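Local coordinates for metal transporter CNNM3 (Homo sapiens, PDB 6DFD), which probably takes part in magnesium efflux across the membrane, with a cyclic nucleotide-binding homology domain that mediates dimerization, at residues Gln54-Arg59 and Phe111-Gln116; His76-Pro81 and Gln190-Thr195. The protein carries 6 engineered substitutions. One frame throughout, in Å; residues are numbered along the deposited sequence.

Contact 1 (Gln54-Arg59 and Phe111-Gln116); sequences QRFLSR and FILILQ
Leu-57 and Phe-56 of helix 47-60 rest on Leu-113 and Phe-111 of strand 110-114, a helix-on-sheet packing that sets helix 47-60 against one face of an antiparallel sheet in the beta-barrel fold of this cyclic nucleotide-binding homology domain. The axes of the two short segments pass 11.7 Å apart at 126°, a spacing that leaves room for one interleaved layer of large apolar side chains.

Hydrocarbon contacts alone join the two segments. Leu-57 offers a single methyl, CD2, to two partners: it lies 3.7 Å from Leu-113 CD1 and 3.8 Å from Phe-111 CZ. Leu-57 and Phe-111 run antiparallel past one another, so the touching is done by a branch end and the far corner of the ring. Leu-113 CD1 is shared in the same way, since Phe-56 CE2 also approaches it to 3.8 Å. With CG of Leu-113 opposite the backbone N (chi1 176°), its isobutyl group extends from the strand and brings this methyl against both helix side chains. Leucine suits both places, because its forked end lets one methyl touch two neighbours.

Aromatic packing widens the layer. Phe-111 meets Phe-64 edge-to-face, and Phe-56 meets Phe-135 likewise. Strand alternation sends Ile-112 and Ile-114 to the other side, where both touch Leu-191.

Polar groups gather on the helix flank facing helix 71-78. There Glu-71 OE2 forms a salt bridge with Arg-55 NH1 and also accepts a hydrogen bond from Gln-54 NE2. A second acceptor, Ser-58 OG, probably eases further the cost of burying that amide: it lies almost exactly in the amide plane, 2.9 Å from Gln-54 NE2, with an N-H...O angle of 154°.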
ATOM      1  N   GLN A  54      16.911  11.265  -5.328  1.00 33.07           N
ATOM      2  CA  GLN A  54      17.987  10.405  -5.816  1.00 33.09           C
ATOM      3  C   GLN A  54      18.605   9.609  -4.678  1.00 33.94           C
ATOM      4  O   GLN A  54      18.738   8.384  -4.777  1.00 36.96           O
ATOM      5  CB  GLN A  54      19.049  11.237  -6.531  1.00 33.89           C
ATOM      6  CG  GLN A  54      20.243  10.421  -7.002  1.00 35.40           C
ATOM      7  CD  GLN A  54      21.347  10.444  -5.999  1.00 36.42           C
ATOM      8  OE1 GLN A  54      21.904  11.501  -5.709  1.00 37.57           O
ATOM      9  NE2 GLN A  54      21.663   9.287  -5.433  1.00 36.77           N
ATOM     10  N   ARG A  55      18.976  10.276  -3.574  1.00 32.47           N
ATOM     11  CA  ARG A  55      19.564   9.542  -2.452  1.00 33.58           C
ATOM     12  C   ARG A  55      18.616   8.459  -1.959  1.00 32.43           C
ATOM     13  O   ARG A  55      19.032   7.338  -1.638  1.00 30.93           O
ATOM     14  CB  ARG A  55      19.889  10.480  -1.288  1.00 38.54           C
ATOM     15  CG  ARG A  55      20.759  11.673  -1.598  1.00 45.29           C
ATOM     16  CD  ARG A  55      22.067  11.272  -2.184  1.00 51.19           C
ATOM     17  NE  ARG A  55      23.039  12.359  -2.092  1.00 51.90           N
ATOM     18  CZ  ARG A  55      24.117  12.453  -2.858  1.00 53.40           C
ATOM     19  NH1 ARG A  55      24.356  11.532  -3.783  1.00 55.34           N
ATOM     20  NH2 ARG A  55      24.957  13.469  -2.701  1.00 53.22           N
ATOM     21  N   PHE A  56      17.333   8.798  -1.851  1.00 29.25           N
ATOM     22  CA  PHE A  56      16.349   7.835  -1.380  1.00 30.23           C
ATOM     23  C   PHE A  56      16.313   6.612  -2.277  1.00 30.64           C
ATOM     24  O   PHE A  56      16.392   5.479  -1.798  1.00 32.89           O
ATOM     25  CB  PHE A  56      14.972   8.496  -1.334  1.00 29.60           C
ATOM     26  CG  PHE A  56      13.862   7.565  -0.938  1.00 31.50           C
ATOM     27  CD1 PHE A  56      13.652   7.241   0.386  1.00 33.76           C
ATOM     28  CD2 PHE A  56      13.020   7.025  -1.888  1.00 33.96           C
ATOM     29  CE1 PHE A  56      12.614   6.395   0.756  1.00 35.54           C
ATOM     30  CE2 PHE A  56      11.983   6.173  -1.522  1.00 34.42           C
ATOM     31  CZ  PHE A  56      11.780   5.867  -0.202  1.00 34.10           C
ATOM     32  N   LEU A  57      16.166   6.823  -3.585  1.00 30.41           N
ATOM     33  CA  LEU A  57      16.066   5.691  -4.495  1.00 33.44           C
ATOM     34  C   LEU A  57      17.339   4.861  -4.466  1.00 33.26           C
ATOM     35  O   LEU A  57      17.282   3.630  -4.416  1.00 35.05           O
ATOM     36  CB  LEU A  57      15.782   6.173  -5.911  1.00 34.41           C
ATOM     37  CG  LEU A  57      14.403   6.783  -6.154  1.00 34.82           C
ATOM     38  CD1 LEU A  57      14.343   7.275  -7.582  1.00 35.39           C
ATOM     39  CD2 LEU A  57      13.306   5.760  -5.889  1.00 34.43           C
ATOM     40  N   SER A  58      18.502   5.521  -4.493  1.00 31.96           N
ATOM     41  CA  SER A  58      19.765   4.787  -4.485  1.00 33.79           C
ATOM     42  C   SER A  58      19.900   3.926  -3.241  1.00 38.39           C
ATOM     43  O   SER A  58      20.525   2.854  -3.290  1.00 37.92           O
ATOM     44  CB  SER A  58      20.945   5.760  -4.568  1.00 34.92           C
ATOM     45  OG  SER A  58      20.908   6.507  -5.771  1.00 34.44           O
ATOM     46  N   ARG A  59      19.338   4.372  -2.112  1.00 40.24           N
ATOM     47  CA  ARG A  59      19.460   3.580  -0.892  1.00 41.45           C
ATOM     48  C   ARG A  59      18.392   2.497  -0.796  1.00 40.79           C
ATOM     49  O   ARG A  59      18.668   1.400  -0.310  1.00 43.34           O
ATOM     50  CB  ARG A  59      19.374   4.481   0.338  1.00 44.67           C
ATOM     51  CG  ARG A  59      19.307   3.725   1.660  1.00 52.06           C
ATOM     52  CD  ARG A  59      20.676   3.248   2.077  1.00 60.51           C
ATOM     53  NE  ARG A  59      21.283   4.288   2.888  1.00 65.59           N
ATOM     54  CZ  ARG A  59      21.249   4.330   4.215  1.00 65.97           C
ATOM     55  NH1 ARG A  59      20.679   3.361   4.921  1.00 64.75           N
ATOM     56  NH2 ARG A  59      21.806   5.350   4.836  1.00 67.27           N
ATOM     57  N   PHE A 111       7.825   3.043 -13.805  1.00 33.28           N
ATOM     58  CA  PHE A 111       7.956   3.131 -12.361  1.00 32.13           C
ATOM     59  C   PHE A 111       7.524   4.527 -11.935  1.00 33.38           C
ATOM     60  O   PHE A 111       7.797   5.503 -12.640  1.00 33.43           O
ATOM     61  CB  PHE A 111       9.417   2.864 -11.978  1.00 31.73           C
ATOM     62  CG  PHE A 111       9.820   3.355 -10.620  1.00 31.91           C
ATOM     63  CD1 PHE A 111      10.237   4.670 -10.432  1.00 32.00           C
ATOM     64  CD2 PHE A 111       9.848   2.492  -9.541  1.00 31.22           C
ATOM     65  CE1 PHE A 111      10.626   5.115  -9.190  1.00 31.35           C
ATOM     66  CE2 PHE A 111      10.241   2.937  -8.286  1.00 31.65           C
ATOM     67  CZ  PHE A 111      10.631   4.247  -8.112  1.00 31.54           C
ATOM     68  N   ILE A 112       6.836   4.618 -10.798  1.00 32.91           N
ATOM     69  CA  ILE A 112       6.396   5.900 -10.262  1.00 31.26           C
ATOM     70  C   ILE A 112       6.790   6.016  -8.800  1.00 31.58           C
ATOM     71  O   ILE A 112       6.629   5.071  -8.019  1.00 31.92           O
ATOM     72  CB  ILE A 112       4.873   6.093 -10.425  1.00 34.80           C
ATOM     73  CG1 ILE A 112       4.549   6.342 -11.897  1.00 39.90           C
ATOM     74  CG2 ILE A 112       4.385   7.255  -9.566  1.00 31.48           C
ATOM     75  CD1 ILE A 112       3.089   6.300 -12.217  1.00 46.63           C
ATOM     76  N   LEU A 113       7.306   7.186  -8.432  1.00 30.40           N
ATOM     77  CA  LEU A 113       7.489   7.567  -7.040  1.00 29.28           C
ATOM     78  C   LEU A 113       6.685   8.835  -6.821  1.00 28.78           C
ATOM     79  O   LEU A 113       6.745   9.758  -7.641  1.00 29.45           O
ATOM     80  CB  LEU A 113       8.964   7.798  -6.688  1.00 30.48           C
ATOM     81  CG  LEU A 113       9.182   8.294  -5.251  1.00 32.75           C
ATOM     82  CD1 LEU A 113      10.396   7.701  -4.654  1.00 35.18           C
ATOM     83  CD2 LEU A 113       9.314   9.803  -5.203  1.00 36.91           C
ATOM     84  N   ILE A 114       5.924   8.876  -5.735  1.00 28.33           N
ATOM     85  CA  ILE A 114       5.073  10.023  -5.436  1.00 27.86           C
ATOM     86  C   ILE A 114       5.908  11.056  -4.693  1.00 29.30           C
ATOM     87  O   ILE A 114       6.362  10.810  -3.573  1.00 31.01           O
ATOM     88  CB  ILE A 114       3.846   9.608  -4.607  1.00 30.24           C
ATOM     89  CG1 ILE A 114       2.992   8.608  -5.386  1.00 34.80           C
ATOM     90  CG2 ILE A 114       2.989  10.850  -4.225  1.00 31.44           C
ATOM     91  CD1 ILE A 114       1.834   8.042  -4.573  1.00 41.45           C
ATOM     92  N   LEU A 115       6.101  12.225  -5.305  1.00 30.97           N
ATOM     93  CA  LEU A 115       6.797  13.291  -4.590  1.00 31.59           C
ATOM     94  C   LEU A 115       5.854  13.993  -3.632  1.00 31.83           C
ATOM     95  O   LEU A 115       6.249  14.370  -2.518  1.00 30.04           O
ATOM     96  CB  LEU A 115       7.370  14.305  -5.576  1.00 34.38           C
ATOM     97  CG  LEU A 115       8.849  14.320  -5.972  1.00 38.27           C
ATOM     98  CD1 LEU A 115       9.589  13.051  -5.646  1.00 39.49           C
ATOM     99  CD2 LEU A 115       8.953  14.669  -7.431  1.00 38.81           C
ATOM    100  N   GLN A 116       4.607  14.177  -4.055  1.00 32.19           N
ATOM    101  CA  GLN A 116       3.627  14.858  -3.228  1.00 31.86           C
ATOM    102  C   GLN A 116       2.249  14.351  -3.618  1.00 30.93           C
ATOM    103  O   GLN A 116       1.963  14.187  -4.804  1.00 31.12           O
ATOM    104  CB  GLN A 116       3.711  16.381  -3.419  1.00 35.64           C
ATOM    105  CG  GLN A 116       2.783  17.176  -2.521  1.00 43.63           C
ATOM    106  CD  GLN A 116       2.850  18.668  -2.791  1.00 51.46           C
ATOM    107  OE1 GLN A 116       3.864  19.185  -3.259  1.00 51.57           O
ATOM    108  NE2 GLN A 116       1.761  19.369  -2.497  1.00 56.31           N
TER

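Contact 2 (His76-Pro81 and Gln190-Thr195); sequences HLLKHP and QLIKVT
Leu-78 and Leu-77, at the end of helix 71-78, meet Ile-192 and Val-194 of strand 189-195, packing the helix against one antiparallel sheet of the beta-barrel fold. The dense part is the pair Leu-78 and Ile-192. Their side chains cross at about a right angle, and Leu-78 CD2 comes within 3.5 Å of Ile-192 CG2, closer than methyl groups normally sit. Ile-192 has CG2 opposite its backbone N, which carries that methyl out to the leucine, while Leu-50 of helix 47-60 and Val-83 press on the same side chain. A beta-branched residue suits the strand here, offering a broad hydrocarbon surface close to the backbone. Leu-77 packs more loosely, its CD2 standing 4.0 Å from Val-194 CG1 where the contact begins to open.

The outer side of the helix and the turn after it are exposed: His-76 and Lys-79 suit this side with their polar ends, and CB of Lys-79 points away from the strand. The turn is nevertheless ordered: Asn-84 ND2 bonds to both Leu-78 O and His-80 O, and Pro-81 CD sits 3.1 Å above the His-80 ring plane, offset toward its rim. At the strand end, Thr-195 is the N-cap of helix 196-207: its OG1 caps a backbone N of that helix, and its own backbone N hydrogen-bonds to Gln-198 OE1, consistent with a capping box.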
ATOM      1  N   HIS A  76      20.786  12.938 -12.827  1.00 40.36           N
ATOM      2  CA  HIS A  76      20.553  13.511 -14.148  1.00 44.08           C
ATOM      3  C   HIS A  76      19.229  13.033 -14.741  1.00 44.42           C
ATOM      4  O   HIS A  76      18.507  13.813 -15.372  1.00 46.34           O
ATOM      5  CB  HIS A  76      21.723  13.156 -15.064  1.00 52.40           C
ATOM      6  CG  HIS A  76      21.626  13.747 -16.433  1.00 67.36           C
ATOM      7  ND1 HIS A  76      21.582  12.974 -17.575  1.00 72.87           N
ATOM      8  CD2 HIS A  76      21.582  15.035 -16.850  1.00 72.20           C
ATOM      9  CE1 HIS A  76      21.508  13.760 -18.634  1.00 75.10           C
ATOM     10  NE2 HIS A  76      21.507  15.016 -18.222  1.00 73.38           N
ATOM     11  N   LEU A  77      18.896  11.754 -14.563  1.00 43.65           N
ATOM     12  CA  LEU A  77      17.634  11.234 -15.086  1.00 42.81           C
ATOM     13  C   LEU A  77      16.446  11.902 -14.409  1.00 40.86           C
ATOM     14  O   LEU A  77      15.478  12.300 -15.067  1.00 41.21           O
ATOM     15  CB  LEU A  77      17.572   9.719 -14.892  1.00 43.23           C
ATOM     16  CG  LEU A  77      16.223   9.043 -15.167  1.00 42.68           C
ATOM     17  CD1 LEU A  77      15.852   9.181 -16.633  1.00 41.28           C
ATOM     18  CD2 LEU A  77      16.271   7.574 -14.767  1.00 44.47           C
ATOM     19  N   LEU A  78      16.497  12.014 -13.081  1.00 38.14           N
ATOM     20  CA  LEU A  78      15.384  12.591 -12.336  1.00 37.64           C
ATOM     21  C   LEU A  78      15.154  14.051 -12.682  1.00 40.12           C
ATOM     22  O   LEU A  78      14.075  14.582 -12.401  1.00 40.98           O
ATOM     23  CB  LEU A  78      15.648  12.445 -10.840  1.00 37.27           C
ATOM     24  CG  LEU A  78      15.661  11.019 -10.300  1.00 40.48           C
ATOM     25  CD1 LEU A  78      16.043  11.053  -8.845  1.00 45.04           C
ATOM     26  CD2 LEU A  78      14.327  10.333 -10.464  1.00 40.75           C
ATOM     27  N   LYS A  79      16.142  14.714 -13.269  1.00 44.21           N
ATOM     28  CA  LYS A  79      16.015  16.107 -13.661  1.00 49.28           C
ATOM     29  C   LYS A  79      15.397  16.278 -15.041  1.00 51.66           C
ATOM     30  O   LYS A  79      15.102  17.414 -15.432  1.00 56.75           O
ATOM     31  CB  LYS A  79      17.388  16.788 -13.648  1.00 53.20           C
ATOM     32  CG  LYS A  79      17.969  17.052 -12.264  1.00 57.05           C
ATOM     33  CD  LYS A  79      19.292  17.791 -12.391  1.00 65.15           C
ATOM     34  CE  LYS A  79      19.906  18.121 -11.042  1.00 72.91           C
ATOM     35  NZ  LYS A  79      21.344  18.476 -11.210  1.00 78.88           N
ATOM     36  N   HIS A  80      15.202  15.199 -15.792  1.00 46.92           N
ATOM     37  CA  HIS A  80      14.672  15.348 -17.138  1.00 47.46           C
ATOM     38  C   HIS A  80      13.198  15.749 -17.092  1.00 45.64           C
ATOM     39  O   HIS A  80      12.433  15.228 -16.270  1.00 43.67           O
ATOM     40  CB  HIS A  80      14.836  14.061 -17.939  1.00 54.72           C
ATOM     41  CG  HIS A  80      14.596  14.242 -19.403  1.00 68.01           C
ATOM     42  ND1 HIS A  80      13.340  14.446 -19.928  1.00 72.13           N
ATOM     43  CD2 HIS A  80      15.451  14.274 -20.452  1.00 73.07           C
ATOM     44  CE1 HIS A  80      13.427  14.584 -21.239  1.00 74.88           C
ATOM     45  NE2 HIS A  80      14.698  14.485 -21.583  1.00 74.43           N
ATOM     46  N   PRO A  81      12.762  16.666 -17.968  1.00 51.84           N
ATOM     47  CA  PRO A  81      11.357  17.108 -17.913  1.00 53.05           C
ATOM     48  C   PRO A  81      10.341  15.981 -18.007  1.00 48.73           C
ATOM     49  O   PRO A  81       9.327  16.026 -17.299  1.00 46.68           O
ATOM     50  CB  PRO A  81      11.251  18.066 -19.107  1.00 58.96           C
ATOM     51  CG  PRO A  81      12.626  18.587 -19.292  1.00 60.87           C
ATOM     52  CD  PRO A  81      13.547  17.464 -18.930  1.00 58.02           C
ATOM     53  N   GLN A 190       2.293  15.129  -7.534  1.00 31.40           N
ATOM     54  CA  GLN A 190       3.561  15.418  -8.190  1.00 33.31           C
ATOM     55  C   GLN A 190       4.396  14.149  -8.137  1.00 31.35           C
ATOM     56  O   GLN A 190       4.606  13.592  -7.050  1.00 31.71           O
ATOM     57  CB  GLN A 190       4.296  16.585  -7.527  1.00 40.72           C
ATOM     58  CG  GLN A 190       5.470  17.113  -8.345  1.00 52.77           C
ATOM     59  CD  GLN A 190       5.037  17.751  -9.659  1.00 67.43           C
ATOM     60  OE1 GLN A 190       4.018  18.439  -9.726  1.00 71.92           O
ATOM     61  NE2 GLN A 190       5.811  17.515 -10.713  1.00 73.17           N
ATOM     62  N   LEU A 191       4.875  13.718  -9.309  1.00 33.48           N
ATOM     63  CA  LEU A 191       5.366  12.367  -9.539  1.00 35.00           C
ATOM     64  C   LEU A 191       6.725  12.371 -10.221  1.00 33.56           C
ATOM     65  O   LEU A 191       7.018  13.230 -11.061  1.00 33.29           O
ATOM     66  CB  LEU A 191       4.414  11.570 -10.456  1.00 39.30           C
ATOM     67  CG  LEU A 191       2.962  11.384 -10.030  1.00 42.97           C
ATOM     68  CD1 LEU A 191       2.247  10.572 -11.074  1.00 43.94           C
ATOM     69  CD2 LEU A 191       2.873  10.715  -8.675  1.00 45.54           C
ATOM     70  N   ILE A 192       7.517  11.356  -9.879  1.00 31.76           N
ATOM     71  CA  ILE A 192       8.639  10.885 -10.686  1.00 32.32           C
ATOM     72  C   ILE A 192       8.147   9.678 -11.473  1.00 32.37           C
ATOM     73  O   ILE A 192       7.635   8.720 -10.884  1.00 33.40           O
ATOM     74  CB  ILE A 192       9.839  10.511  -9.795  1.00 34.10           C
ATOM     75  CG1 ILE A 192      10.399  11.761  -9.111  1.00 36.78           C
ATOM     76  CG2 ILE A 192      10.923   9.776 -10.590  1.00 35.65           C
ATOM     77  CD1 ILE A 192      10.918  12.839 -10.084  1.00 39.14           C
ATOM     78  N   LYS A 193       8.278   9.722 -12.798  1.00 33.21           N
ATOM     79  CA  LYS A 193       7.870   8.629 -13.673  1.00 34.48           C
ATOM     80  C   LYS A 193       9.049   8.206 -14.533  1.00 35.07           C
ATOM     81  O   LYS A 193       9.547   8.998 -15.344  1.00 36.30           O
ATOM     82  CB  LYS A 193       6.711   9.041 -14.574  1.00 36.46           C
ATOM     83  CG  LYS A 193       6.168   7.913 -15.434  1.00 43.24           C
ATOM     84  CD  LYS A 193       5.218   8.445 -16.508  1.00 53.73           C
ATOM     85  CE  LYS A 193       4.252   7.375 -16.997  1.00 63.50           C
ATOM     86  NZ  LYS A 193       3.260   7.907 -17.986  1.00 70.34           N
ATOM     87  N   VAL A 194       9.465   6.951 -14.391  1.00 34.06           N
ATOM     88  CA  VAL A 194      10.595   6.413 -15.145  1.00 34.75           C
ATOM     89  C   VAL A 194      10.097   5.232 -15.958  1.00 35.81           C
ATOM     90  O   VAL A 194       9.627   4.237 -15.390  1.00 35.49           O
ATOM     91  CB  VAL A 194      11.751   6.000 -14.228  1.00 32.54           C
ATOM     92  CG1 VAL A 194      12.885   5.376 -15.051  1.00 32.51           C
ATOM     93  CG2 VAL A 194      12.240   7.203 -13.466  1.00 34.15           C
ATOM     94  N   THR A 195      10.190   5.342 -17.279  1.00 38.21           N
ATOM     95  CA  THR A 195       9.796   4.245 -18.138  1.00 40.27           C
ATOM     96  C   THR A 195      10.923   3.227 -18.246  1.00 39.32           C
ATOM     97  O   THR A 195      12.088   3.502 -17.938  1.00 38.88           O
ATOM     98  CB  THR A 195       9.420   4.733 -19.541  1.00 43.43           C
ATOM     99  OG1 THR A 195      10.591   5.198 -20.222  1.00 42.71           O
ATOM    100  CG2 THR A 195       8.389   5.861 -19.475  1.00 44.57           C
TER

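Contacts 1 and 2 have centres about 9 Å apart and attach two successive helices, 47-60 and 71-78, to neighbouring strands of one antiparallel sheet. Probable backbone hydrogen bonds tie the strands together: Leu-115 N lies 2.7 Å from Gln-190 O, at a classic beta bulge where Leu-115 and Gln-116 both face Gln-190, and Phe-111 N lies 2.7 Å from Val-194 O. Packing continues between them, with Leu-115 CD2 3.7 Å from Ile-192 CG1. On the helix side, Leu-78 CD1 reaches to 3.6 Å from Gln-54 N. The two apolar contacts thus adjoin on the same sheet, and neither is touched by the other chain of the assembly.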